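Local coordinates for cytosolic IMP-GMP specific 5'-nucleotidase (Legionella pneumophila subsp. pneumophila, PDB 4OHF), which probably catalyses magnesium-dependent hydrolysis of selected nucleoside monophosphates such as IMP and GMP in the cytosol, and also binds GMP, at residues B[73-77]-B[78-82]; B[130-133]-B[134-138]; B[329-332]-B[333-336]; B[416-419]-B[420-424]; B[450-453]-B[454-458]. All blocks are in the same frame, centred on the assembly; numbering follows the deposited sequence.

Contact 1 of 5, residues B[73-77]-B[78-82]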
# COMPACT_ATOMS: atom_id res chain seq x y z
N VAL B 73 8.73 -18.15 -12.40
CA VAL B 73 8.85 -16.96 -11.56
C VAL B 73 10.27 -16.81 -11.00
O VAL B 73 10.87 -17.79 -10.53
CB VAL B 73 7.88 -17.02 -10.36
CG1 VAL B 73 8.13 -15.84 -9.44
CG2 VAL B 73 6.44 -17.06 -10.84
N ILE B 74 10.79 -15.60 -11.03
CA ILE B 74 12.13 -15.36 -10.51
C ILE B 74 12.14 -14.76 -9.10
O ILE B 74 11.54 -13.71 -8.84
CB ILE B 74 12.95 -14.47 -11.44
CG1 ILE B 74 13.27 -15.24 -12.72
CG2 ILE B 74 14.22 -14.01 -10.75
CD1 ILE B 74 14.22 -14.51 -13.68
N ASP B 75 12.82 -15.45 -8.19
CA ASP B 75 12.96 -15.00 -6.81
C ASP B 75 14.32 -14.32 -6.78
O ASP B 75 15.34 -14.97 -6.51
CB ASP B 75 12.93 -16.21 -5.86
CG ASP B 75 13.17 -15.84 -4.41
OD1 ASP B 75 12.94 -16.71 -3.54
OD2 ASP B 75 13.59 -14.69 -4.13
N SER B 76 14.33 -13.03 -7.09
CA SER B 76 15.57 -12.25 -7.14
C SER B 76 16.31 -12.24 -5.82
O SER B 76 17.54 -12.27 -5.78
CB SER B 76 15.28 -10.81 -7.60
OG SER B 76 14.23 -10.23 -6.84
N LYS B 77 15.55 -12.22 -4.73
CA LYS B 77 16.13 -12.21 -3.40
C LYS B 77 17.14 -13.34 -3.22
O LYS B 77 18.28 -13.11 -2.86
CB LYS B 77 15.01 -12.32 -2.36
CG LYS B 77 15.46 -12.43 -0.90
CD LYS B 77 14.30 -12.97 -0.06
CE LYS B 77 14.65 -13.17 1.41
NZ LYS B 77 13.61 -14.03 2.07
N ASN B 78 16.72 -14.57 -3.50
CA ASN B 78 17.60 -15.72 -3.31
C ASN B 78 18.17 -16.36 -4.58
O ASN B 78 18.67 -17.49 -4.53
CB ASN B 78 16.86 -16.79 -2.51
CG ASN B 78 16.13 -16.21 -1.33
OD1 ASN B 78 16.70 -15.46 -0.55
ND2 ASN B 78 14.84 -16.55 -1.20
N GLY B 79 18.11 -15.64 -5.70
CA GLY B 79 18.62 -16.17 -6.95
C GLY B 79 18.03 -17.52 -7.33
O GLY B 79 18.74 -18.43 -7.76
N ASN B 80 16.71 -17.66 -7.16
CA ASN B 80 16.02 -18.90 -7.49
C ASN B 80 14.95 -18.73 -8.57
O ASN B 80 14.47 -17.62 -8.82
CB ASN B 80 15.37 -19.50 -6.23
CG ASN B 80 16.37 -19.83 -5.15
OD1 ASN B 80 17.44 -20.39 -5.41
ND2 ASN B 80 16.03 -19.50 -3.91
N ILE B 81 14.57 -19.83 -9.20
CA ILE B 81 13.54 -19.81 -10.22
C ILE B 81 12.47 -20.80 -9.81
O ILE B 81 12.77 -21.95 -9.51
CB ILE B 81 14.12 -20.19 -11.59
CG1 ILE B 81 15.24 -19.21 -11.97
CG2 ILE B 81 13.02 -20.18 -12.65
CD1 ILE B 81 15.88 -19.50 -13.33
N LEU B 82 11.22 -20.35 -9.81
CA LEU B 82 10.11 -21.19 -9.37
C LEU B 82 8.99 -21.52 -10.35
O LEU B 82 8.66 -20.73 -11.23
CB LEU B 82 9.47 -20.53 -8.14
CG LEU B 82 10.44 -19.87 -7.14
CD1 LEU B 82 9.63 -19.21 -6.05
CD2 LEU B 82 11.38 -20.92 -6.53
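Asp75 and Asn78 meet at the end of a β-hairpin in which strands 73-75 and 80-82 run antiparallel. CB of Asp75 lies 4.1 Å from CB of Asn80, its hydrogen-bonded partner, on the same face of the sheet. CG stands anti to the backbone N (chi1 176°), which carries the carboxylate forward over the turn. One oxygen, OD2, accepts a hydrogen bond from the backbone N of Asn78 at 3.2 Å, the donor approaching from above the carboxylate plane. The other, OD1, takes a weak bond from Asn78 ND2 at 3.0 Å, while the hydroxyl of Tyr109 is its stronger partner. Carboxylate and amide planes stand 62° apart, so the two groups do not face each other flat. Behind the tip, Asp75 N binds Asn80 O at 2.8 Å, and Asn80 N returns a bond to Asp75 O. Gly79 and Asn80 both lie opposite Asp75, a G1 β bulge, with Gly79 at positive phi (55°). Further along, Val73 and Leu82 form another hydrogen-bonded pair, their CB atoms 4.4 Å apart. With main-chain, amide and hydroxyl donors gathered at its two oxygens, the buried carboxylate would probably remain ionised and hold the turn in shape.

Contact 2 of 5, residues B[130-133]-B[134-138]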
# COMPACT_ATOMS: atom_id res chain seq x y z
N ILE B 130 11.77 -16.47 -21.11
CA ILE B 130 12.54 -17.68 -21.18
C ILE B 130 14.03 -17.38 -21.25
O ILE B 130 14.82 -18.02 -20.57
CB ILE B 130 12.07 -18.53 -22.37
CG1 ILE B 130 10.77 -19.24 -21.97
CG2 ILE B 130 13.15 -19.52 -22.78
CD1 ILE B 130 10.05 -19.94 -23.11
N ALA B 131 14.41 -16.40 -22.05
CA ALA B 131 15.82 -16.03 -22.14
C ALA B 131 16.26 -15.50 -20.77
O ALA B 131 17.34 -15.84 -20.27
CB ALA B 131 16.03 -14.97 -23.20
N PHE B 132 15.41 -14.68 -20.17
CA PHE B 132 15.71 -14.10 -18.86
C PHE B 132 16.05 -15.20 -17.86
O PHE B 132 17.07 -15.13 -17.18
CB PHE B 132 14.52 -13.29 -18.35
CG PHE B 132 14.86 -12.34 -17.23
CD1 PHE B 132 15.49 -12.79 -16.08
CD2 PHE B 132 14.52 -10.99 -17.31
CE1 PHE B 132 15.79 -11.91 -15.03
CE2 PHE B 132 14.82 -10.11 -16.27
CZ PHE B 132 15.46 -10.57 -15.12
N CYS B 133 15.19 -16.22 -17.79
CA CYS B 133 15.39 -17.33 -16.86
C CYS B 133 16.68 -18.08 -17.09
O CYS B 133 17.43 -18.33 -16.15
CB CYS B 133 14.22 -18.31 -16.93
SG CYS B 133 12.72 -17.72 -16.12
N ILE B 134 16.94 -18.46 -18.34
CA ILE B 134 18.16 -19.18 -18.65
C ILE B 134 19.39 -18.36 -18.25
O ILE B 134 20.27 -18.84 -17.53
CB ILE B 134 18.25 -19.51 -20.14
CG1 ILE B 134 17.12 -20.46 -20.53
CG2 ILE B 134 19.62 -20.11 -20.44
CD1 ILE B 134 17.03 -20.73 -22.01
N LEU B 135 19.44 -17.11 -18.71
CA LEU B 135 20.55 -16.25 -18.38
C LEU B 135 20.70 -16.08 -16.87
O LEU B 135 21.77 -16.32 -16.32
CB LEU B 135 20.39 -14.88 -19.03
CG LEU B 135 21.55 -13.91 -18.78
CD1 LEU B 135 22.82 -14.58 -19.23
CD2 LEU B 135 21.35 -12.60 -19.51
N TYR B 136 19.63 -15.66 -16.19
CA TYR B 136 19.68 -15.46 -14.75
C TYR B 136 20.17 -16.71 -14.05
O TYR B 136 20.97 -16.64 -13.12
CB TYR B 136 18.30 -15.09 -14.21
CG TYR B 136 18.33 -14.71 -12.75
CD1 TYR B 136 18.92 -13.52 -12.32
CD2 TYR B 136 17.74 -15.53 -11.78
CE1 TYR B 136 18.94 -13.16 -10.98
CE2 TYR B 136 17.76 -15.18 -10.43
CZ TYR B 136 18.35 -13.99 -10.04
OH TYR B 136 18.38 -13.66 -8.71
N GLY B 137 19.69 -17.86 -14.49
CA GLY B 137 20.12 -19.09 -13.88
C GLY B 137 21.62 -19.24 -13.94
O GLY B 137 22.27 -19.49 -12.93
N GLN B 138 22.19 -19.09 -15.14
CA GLN B 138 23.63 -19.21 -15.33
C GLN B 138 24.40 -18.15 -14.55
O GLN B 138 25.44 -18.44 -13.98
CB GLN B 138 23.95 -19.12 -16.81
CG GLN B 138 23.35 -20.26 -17.62
CD GLN B 138 23.36 -19.98 -19.11
OE1 GLN B 138 23.05 -18.86 -19.53
NE2 GLN B 138 23.69 -20.99 -19.91
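Phe132 and Tyr136 stand side by side on the α-helix 129-143, one turn apart and pointing the same way. Both rings leave the backbone by the same route, CG lying anti to N (chi1 -163° for Phe132 and -173° for Tyr136). The phenylalanine presents its ring edge to the tyrosine: CD1 and CE1 are each 4.1 Å from Tyr136 CB, which lies near the plane of the Phe132 ring. Contact is therefore between a ring rim and a methylene. Both side chains lean on Ile74 of strand 73-75 and on helix 153-170, so that they lie between the hairpin and that helix. On another side of the helix, Ile130 and Ile134 slant across each other, with the CG2 branch of the first reaching CD1 of the second at 4.1 Å. Leu135 projects in another direction and packs against helix 33-51. Underneath these side chains runs the regular i to i+4 bonding of the helix, for example Leu135 N to Ala131 O at 2.9 Å. Tyr136 OH has a weak bond to Tyr153 O. At the last bond across the two segments, Gly137 N meets Cys133 O at 2.8 Å.

Contact 3 of 5, residues B[329-332]-B[333-336]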
# COMPACT_ATOMS: atom_id res chain seq x y z
N GLU B 329 3.75 -27.11 -28.88
CA GLU B 329 4.40 -28.26 -28.30
C GLU B 329 3.67 -28.92 -27.12
O GLU B 329 3.72 -30.13 -26.99
CB GLU B 329 5.85 -27.92 -27.94
CG GLU B 329 6.80 -28.39 -29.02
CD GLU B 329 6.48 -29.84 -29.49
OE1 GLU B 329 6.46 -30.77 -28.64
OE2 GLU B 329 6.25 -30.05 -30.71
N GLU B 330 2.98 -28.15 -26.28
CA GLU B 330 2.25 -28.75 -25.16
C GLU B 330 1.22 -29.76 -25.68
O GLU B 330 1.17 -30.89 -25.22
CB GLU B 330 1.52 -27.68 -24.36
CG GLU B 330 2.38 -26.89 -23.42
CD GLU B 330 2.36 -27.42 -22.00
OE1 GLU B 330 1.26 -27.55 -21.42
OE2 GLU B 330 3.45 -27.69 -21.47
N ILE B 331 0.40 -29.33 -26.62
CA ILE B 331 -0.62 -30.22 -27.19
C ILE B 331 0.08 -31.43 -27.81
O ILE B 331 -0.28 -32.57 -27.54
CB ILE B 331 -1.44 -29.52 -28.31
CG1 ILE B 331 -1.95 -28.16 -27.84
CG2 ILE B 331 -2.62 -30.42 -28.72
CD1 ILE B 331 -3.05 -28.22 -26.85
N ALA B 332 1.07 -31.16 -28.65
CA ALA B 332 1.80 -32.23 -29.33
C ALA B 332 2.31 -33.23 -28.31
O ALA B 332 2.28 -34.44 -28.56
CB ALA B 332 2.97 -31.66 -30.14
N SER B 333 2.78 -32.73 -27.18
CA SER B 333 3.27 -33.61 -26.13
C SER B 333 2.18 -34.35 -25.35
O SER B 333 2.38 -35.49 -24.95
CB SER B 333 4.15 -32.81 -25.16
OG SER B 333 5.38 -32.48 -25.77
N GLN B 334 1.03 -33.73 -25.13
CA GLN B 334 -0.02 -34.41 -24.39
C GLN B 334 -0.58 -35.58 -25.22
O GLN B 334 -1.04 -36.59 -24.68
CB GLN B 334 -1.13 -33.43 -24.01
CG GLN B 334 -0.66 -32.27 -23.12
CD GLN B 334 -1.76 -31.25 -22.81
OE1 GLN B 334 -2.63 -31.50 -21.97
NE2 GLN B 334 -1.73 -30.12 -23.50
N ILE B 335 -0.53 -35.42 -26.54
CA ILE B 335 -1.00 -36.44 -27.47
C ILE B 335 -0.03 -37.61 -27.47
O ILE B 335 -0.43 -38.77 -27.49
CB ILE B 335 -1.09 -35.88 -28.89
CG1 ILE B 335 -1.99 -34.65 -28.91
CG2 ILE B 335 -1.58 -36.97 -29.84
CD1 ILE B 335 -2.18 -34.03 -30.28
N ARG B 336 1.26 -37.31 -27.47
CA ARG B 336 2.30 -38.33 -27.47
C ARG B 336 2.34 -39.04 -26.13
O ARG B 336 3.00 -40.07 -25.99
CB ARG B 336 3.66 -37.69 -27.73
CG ARG B 336 4.19 -37.91 -29.15
CD ARG B 336 4.99 -36.70 -29.61
NE ARG B 336 5.70 -36.08 -28.50
CZ ARG B 336 6.10 -34.81 -28.48
NH1 ARG B 336 5.88 -34.01 -29.52
NH2 ARG B 336 6.72 -34.33 -27.40
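Glu329 and Ser333 begin the exchange of bonds along the α-helix 327-336, which follows strand 319-323 of the central sheet in this HAD-type nucleotidase. The carbonyl of Glu329 accepts a hydrogen bond from Ser333 N at 2.8 Å. Ser333 OG sits 3.1 Å from the same Glu329 O, but its proton has a choice of acceptors, and the main-chain oxygen of Phe401 is its stronger partner. One residue on, Glu330 O is bonded by Gln334 N at 2.8 Å and, more weakly, by Gln334 NE2 at 3.5 Å. The carboxylate of Glu330 has its partner outside the helix, taking a bond from the backbone NH of Val409 on OE2. Ile331 O is satisfied by Ile335 N, and Ala332 O by Arg336 N, so the four carbonyls of segment 329-332 each hold a main-chain donor from the next turn.

On the exposed flank, Glu329 OE1 and Arg336 NH1 form a weak salt bridge at 3.4 Å, two turns apart. The bends of the arginine at chi2 and chi3 fold its chain back along the helix. There the guanidinium lies nearly coplanar with the carboxylate, 16° between planes, and one of its faces covers Ala332 O. Ile335, which packs on Ile459 of the second subunit, also meets Ile331, with Ile335 CD1 4.0 Å from Ile331 CG2.

Contact 4 of 5, residues B[416-419]-B[420-424]. With 5GP (guanosine-5'-monophosphate), chain E.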
# COMPACT_ATOMS: atom_id res chain seq x y z
N GLU B 416 -3.45 -26.58 -11.90
CA GLU B 416 -3.01 -25.61 -12.88
C GLU B 416 -1.77 -24.84 -12.42
O GLU B 416 -1.54 -24.63 -11.23
CB GLU B 416 -4.15 -24.65 -13.17
CG GLU B 416 -5.45 -25.36 -13.42
CD GLU B 416 -6.57 -24.39 -13.62
OE1 GLU B 416 -6.64 -23.78 -14.71
OE2 GLU B 416 -7.38 -24.23 -12.68
N SER B 417 -0.95 -24.46 -13.39
CA SER B 417 0.24 -23.70 -13.10
C SER B 417 -0.21 -22.26 -12.90
O SER B 417 -1.31 -21.87 -13.33
CB SER B 417 1.24 -23.79 -14.26
OG SER B 417 0.70 -23.24 -15.44
N TYR B 418 0.62 -21.48 -12.23
CA TYR B 418 0.31 -20.08 -12.00
C TYR B 418 0.10 -19.41 -13.36
O TYR B 418 -0.76 -18.53 -13.50
CB TYR B 418 1.46 -19.43 -11.22
CG TYR B 418 1.31 -17.93 -11.03
CD1 TYR B 418 0.26 -17.40 -10.27
CD2 TYR B 418 2.17 -17.05 -11.68
CE1 TYR B 418 0.07 -16.04 -10.18
CE2 TYR B 418 1.98 -15.68 -11.60
CZ TYR B 418 0.92 -15.18 -10.85
OH TYR B 418 0.73 -13.82 -10.80
N PHE B 419 0.86 -19.83 -14.37
CA PHE B 419 0.70 -19.25 -15.69
C PHE B 419 -0.68 -19.61 -16.26
O PHE B 419 -1.29 -18.82 -16.99
CB PHE B 419 1.81 -19.70 -16.64
CG PHE B 419 1.60 -19.24 -18.07
CD1 PHE B 419 1.11 -20.12 -19.03
CD2 PHE B 419 1.85 -17.92 -18.43
CE1 PHE B 419 0.86 -19.68 -20.34
CE2 PHE B 419 1.60 -17.47 -19.73
CZ PHE B 419 1.11 -18.35 -20.69
N ALA B 420 -1.16 -20.81 -15.94
CA ALA B 420 -2.47 -21.24 -16.40
C ALA B 420 -3.53 -20.28 -15.84
O ALA B 420 -4.43 -19.86 -16.56
CB ALA B 420 -2.75 -22.65 -15.94
N TYR B 421 -3.40 -19.94 -14.57
CA TYR B 421 -4.34 -19.02 -13.93
C TYR B 421 -4.34 -17.67 -14.66
O TYR B 421 -5.40 -17.12 -14.95
CB TYR B 421 -3.98 -18.82 -12.44
CG TYR B 421 -4.18 -17.39 -11.96
CD1 TYR B 421 -3.10 -16.51 -11.83
CD2 TYR B 421 -5.47 -16.88 -11.73
CE1 TYR B 421 -3.30 -15.15 -11.51
CE2 TYR B 421 -5.68 -15.53 -11.40
CZ TYR B 421 -4.59 -14.68 -11.29
OH TYR B 421 -4.82 -13.35 -10.99
N GLN B 422 -3.15 -17.15 -14.94
CA GLN B 422 -3.03 -15.87 -15.64
C GLN B 422 -3.76 -15.91 -16.96
O GLN B 422 -4.54 -15.01 -17.28
CB GLN B 422 -1.56 -15.54 -15.89
CG GLN B 422 -0.81 -15.02 -14.69
CD GLN B 422 0.59 -14.56 -15.08
OE1 GLN B 422 1.51 -15.37 -15.24
NE2 GLN B 422 0.75 -13.25 -15.27
N VAL B 423 -3.50 -16.96 -17.74
CA VAL B 423 -4.17 -17.11 -19.03
C VAL B 423 -5.69 -17.12 -18.82
O VAL B 423 -6.43 -16.42 -19.50
CB VAL B 423 -3.74 -18.41 -19.74
CG1 VAL B 423 -4.70 -18.75 -20.86
CG2 VAL B 423 -2.35 -18.24 -20.30
N ASP B 424 -6.14 -17.90 -17.85
CA ASP B 424 -7.55 -17.99 -17.56
C ASP B 424 -8.16 -16.66 -17.13
O ASP B 424 -9.29 -16.35 -17.50
CB ASP B 424 -7.80 -19.04 -16.48
CG ASP B 424 -9.28 -19.32 -16.26
OD1 ASP B 424 -9.98 -19.58 -17.26
OD2 ASP B 424 -9.74 -19.28 -15.10
P 5GP E . -7.42 -11.22 -3.56
O1P 5GP E . -7.85 -9.81 -3.80
O2P 5GP E . -8.32 -12.22 -4.25
O3P 5GP E . -7.32 -11.56 -2.08
O5' 5GP E . -5.91 -11.41 -4.11
C5' 5GP E . -5.58 -11.18 -5.48
C4' 5GP E . -4.85 -12.38 -6.07
O4' 5GP E . -5.50 -13.65 -6.00
C3' 5GP E . -4.45 -12.27 -7.56
O3' 5GP E . -3.55 -11.16 -7.87
C2' 5GP E . -3.86 -13.64 -7.78
O2' 5GP E . -2.40 -13.60 -7.55
C1' 5GP E . -4.64 -14.54 -6.78
N9 5GP E . -5.49 -15.61 -7.46
C8 5GP E . -5.12 -16.83 -7.90
N7 5GP E . -6.16 -17.50 -8.46
C5 5GP E . -7.24 -16.67 -8.36
C6 5GP E . -8.60 -16.75 -8.74
O6 5GP E . -9.03 -17.79 -9.30
N1 5GP E . -9.45 -15.68 -8.48
C2 5GP E . -9.00 -14.55 -7.88
N2 5GP E . -9.85 -13.52 -7.64
N3 5GP E . -7.67 -14.44 -7.50
C4 5GP E . -6.80 -15.48 -7.73
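Phe419 and Val423 make the close-packed flank at the start of helix 418-426. Val423 CG2 sits over the face of the phenylalanine ring, 3.9 Å from its centroid, a CH-pi contact. Nearby, Ser417 is the N-cap: with chi1 at 62° its OG accepts a hydrogen bond from Ala420 N at 3.1 Å and is also bonded to Val409 O.

The other side is more polar and more open, with Glu416, Tyr418 and Asp424 partly exposed. Glu416 CB rests on Ala420 CB at 3.7 Å. Tyr418 runs alongside Tyr421, with CE1 of the former 3.6 Å from CD1 of the latter, but the rings are 35° apart in plane and 5.6 Å between centroids. Tyr421 turns one face to the guanine of the bound GMP, C8 lying over the ring rim, while its OH comes within 3.4 Å of the ribose C2'. The carboxylate of Glu416 holds Arg86 of its own chain in a salt bridge, while Arg86 of the second subunit is hydrogen-bonded to this GMP and Tyr87 OH of that subunit to Asp424 OD2. The helix begins just after strand 415-416, is tied by the Tyr418 backbone to strand 80-84, and leads into strand 429-431.

Contact 5 of 5, residues B[450-453]-B[454-458]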
# COMPACT_ATOMS: atom_id res chain seq x y z
N ARG B 450 -18.18 -26.74 -19.09
CA ARG B 450 -18.22 -26.67 -17.62
C ARG B 450 -16.89 -27.15 -17.03
O ARG B 450 -16.30 -28.11 -17.52
CB ARG B 450 -19.34 -27.55 -17.06
CG ARG B 450 -20.57 -26.81 -16.53
CD ARG B 450 -21.32 -27.71 -15.56
NE ARG B 450 -21.35 -29.10 -16.03
CZ ARG B 450 -21.77 -30.14 -15.30
NH1 ARG B 450 -22.21 -29.94 -14.06
NH2 ARG B 450 -21.75 -31.36 -15.81
N ARG B 451 -16.45 -26.51 -15.96
CA ARG B 451 -15.20 -26.89 -15.32
C ARG B 451 -15.42 -27.98 -14.26
O ARG B 451 -14.46 -28.65 -13.85
CB ARG B 451 -14.52 -25.66 -14.70
N LEU B 452 -16.67 -28.16 -13.83
CA LEU B 452 -17.00 -29.17 -12.82
C LEU B 452 -16.38 -28.93 -11.42
O LEU B 452 -15.17 -29.02 -11.23
CB LEU B 452 -16.61 -30.57 -13.30
CG LEU B 452 -17.45 -31.25 -14.38
CD1 LEU B 452 -16.88 -32.65 -14.61
CD2 LEU B 452 -18.92 -31.35 -13.96
N LEU B 453 -17.24 -28.63 -10.46
CA LEU B 453 -16.84 -28.38 -9.09
C LEU B 453 -16.80 -29.71 -8.35
O LEU B 453 -17.55 -30.62 -8.69
CB LEU B 453 -17.85 -27.44 -8.43
CG LEU B 453 -17.92 -26.03 -9.00
CD1 LEU B 453 -19.13 -25.31 -8.44
CD2 LEU B 453 -16.64 -25.30 -8.66
N ALA B 454 -15.96 -29.81 -7.33
CA ALA B 454 -15.83 -31.05 -6.56
C ALA B 454 -17.17 -31.62 -6.11
O ALA B 454 -17.32 -32.84 -6.00
CB ALA B 454 -14.91 -30.84 -5.36
N HIS B 455 -18.16 -30.77 -5.86
CA HIS B 455 -19.46 -31.30 -5.45
C HIS B 455 -20.38 -31.59 -6.64
O HIS B 455 -21.46 -32.15 -6.47
CB HIS B 455 -20.17 -30.36 -4.44
CG HIS B 455 -20.50 -29.00 -4.98
ND1 HIS B 455 -19.58 -27.99 -5.07
CD2 HIS B 455 -21.67 -28.50 -5.46
CE1 HIS B 455 -20.16 -26.91 -5.58
NE2 HIS B 455 -21.43 -27.19 -5.82
N ASP B 456 -19.93 -31.23 -7.85
CA ASP B 456 -20.70 -31.49 -9.07
C ASP B 456 -20.69 -32.96 -9.45
O ASP B 456 -19.66 -33.62 -9.38
CB ASP B 456 -20.13 -30.72 -10.26
CG ASP B 456 -20.55 -29.28 -10.28
OD1 ASP B 456 -21.65 -29.00 -9.77
OD2 ASP B 456 -19.79 -28.44 -10.82
N ILE B 457 -21.84 -33.45 -9.88
CA ILE B 457 -21.97 -34.83 -10.31
C ILE B 457 -21.50 -34.96 -11.76
O ILE B 457 -21.94 -34.22 -12.64
CB ILE B 457 -23.43 -35.31 -10.20
CG1 ILE B 457 -23.84 -35.38 -8.73
CG2 ILE B 457 -23.59 -36.64 -10.92
CD1 ILE B 457 -22.88 -36.18 -7.85
N ASP B 458 -20.59 -35.90 -12.00
CA ASP B 458 -20.04 -36.12 -13.34
C ASP B 458 -21.06 -36.83 -14.24
O ASP B 458 -21.85 -37.64 -13.77
CB ASP B 458 -18.75 -36.95 -13.22
CG ASP B 458 -17.79 -36.71 -14.37
OD1 ASP B 458 -17.23 -35.59 -14.46
OD2 ASP B 458 -17.59 -37.64 -15.18
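Leu453 and Asp456 grip one another twice. The aspartate CG stands anti to its own carbonyl carbon (chi1 -80°), and this swings OD2 back to the backbone of Leu453, whose N lies 2.6 Å away along a nearly straight N-H...O line (171°). That donor uses the anti side of OD2, somewhat out of the carboxylate plane. Leu453 CB lies beside the same oxygen.

In the return direction, Asp456 N binds Leu453 O at 2.6 Å, the donor standing above the carbonyl plane. This bond closes a type I β-turn from Leu453 to Asp456, set in a C-terminal tail that has no regular helix or strand and that lies along the second subunit. At the third position of the turn, His455 has CG wedged between backbone N and carbonyl carbon (chi1 63°). The imidazole is thereby laid beside Leu453, both side chains pointing the same way, with Leu453 CD1 3.4 Å from His455 CE1. Its ND1 is bonded to Tyr430 OH of the second subunit.

Leu452 reaches over with its CD2 branch, 3.9 Å from Asp456 CB, and the same methyl lies over the centre of the Arg450 guanidinium. Arg450, bent at chi3, approaches Asp456 from the opposite direction, but NH1 stays 4.3 Å from OD2 and no N-H points at it. The carboxylate instead finds Arg411 of the second subunit, in a salt bridge through OD2, and Gln334 of that subunit, which donates NE2 to OD1.

Along the chain the five contacts follow in series. Contacts 1 and 2 touch, their centres 11 Å apart: the hairpin of the five-stranded antiparallel sheet packs on helix 129-143, with Ile74 against Phe132 and Tyr136. Contacts 3 and 4, centres 18 Å apart, are on helices that respectively follow strand 319-323 and precede strand 429-431 of the ten-stranded mixed sheet. Contact 4, about 4 Å from contact 1 at the nearest atoms, links the hairpin region to that sheet and carries GMP-binding Tyr421. Contact 5 lies far out, its centre 39 Å from that of contact 2 and on the opposite side of the chain's centre. Contacts 3, 4 and 5 all meet the second subunit, consistent with a link between GMP binding and subunit association.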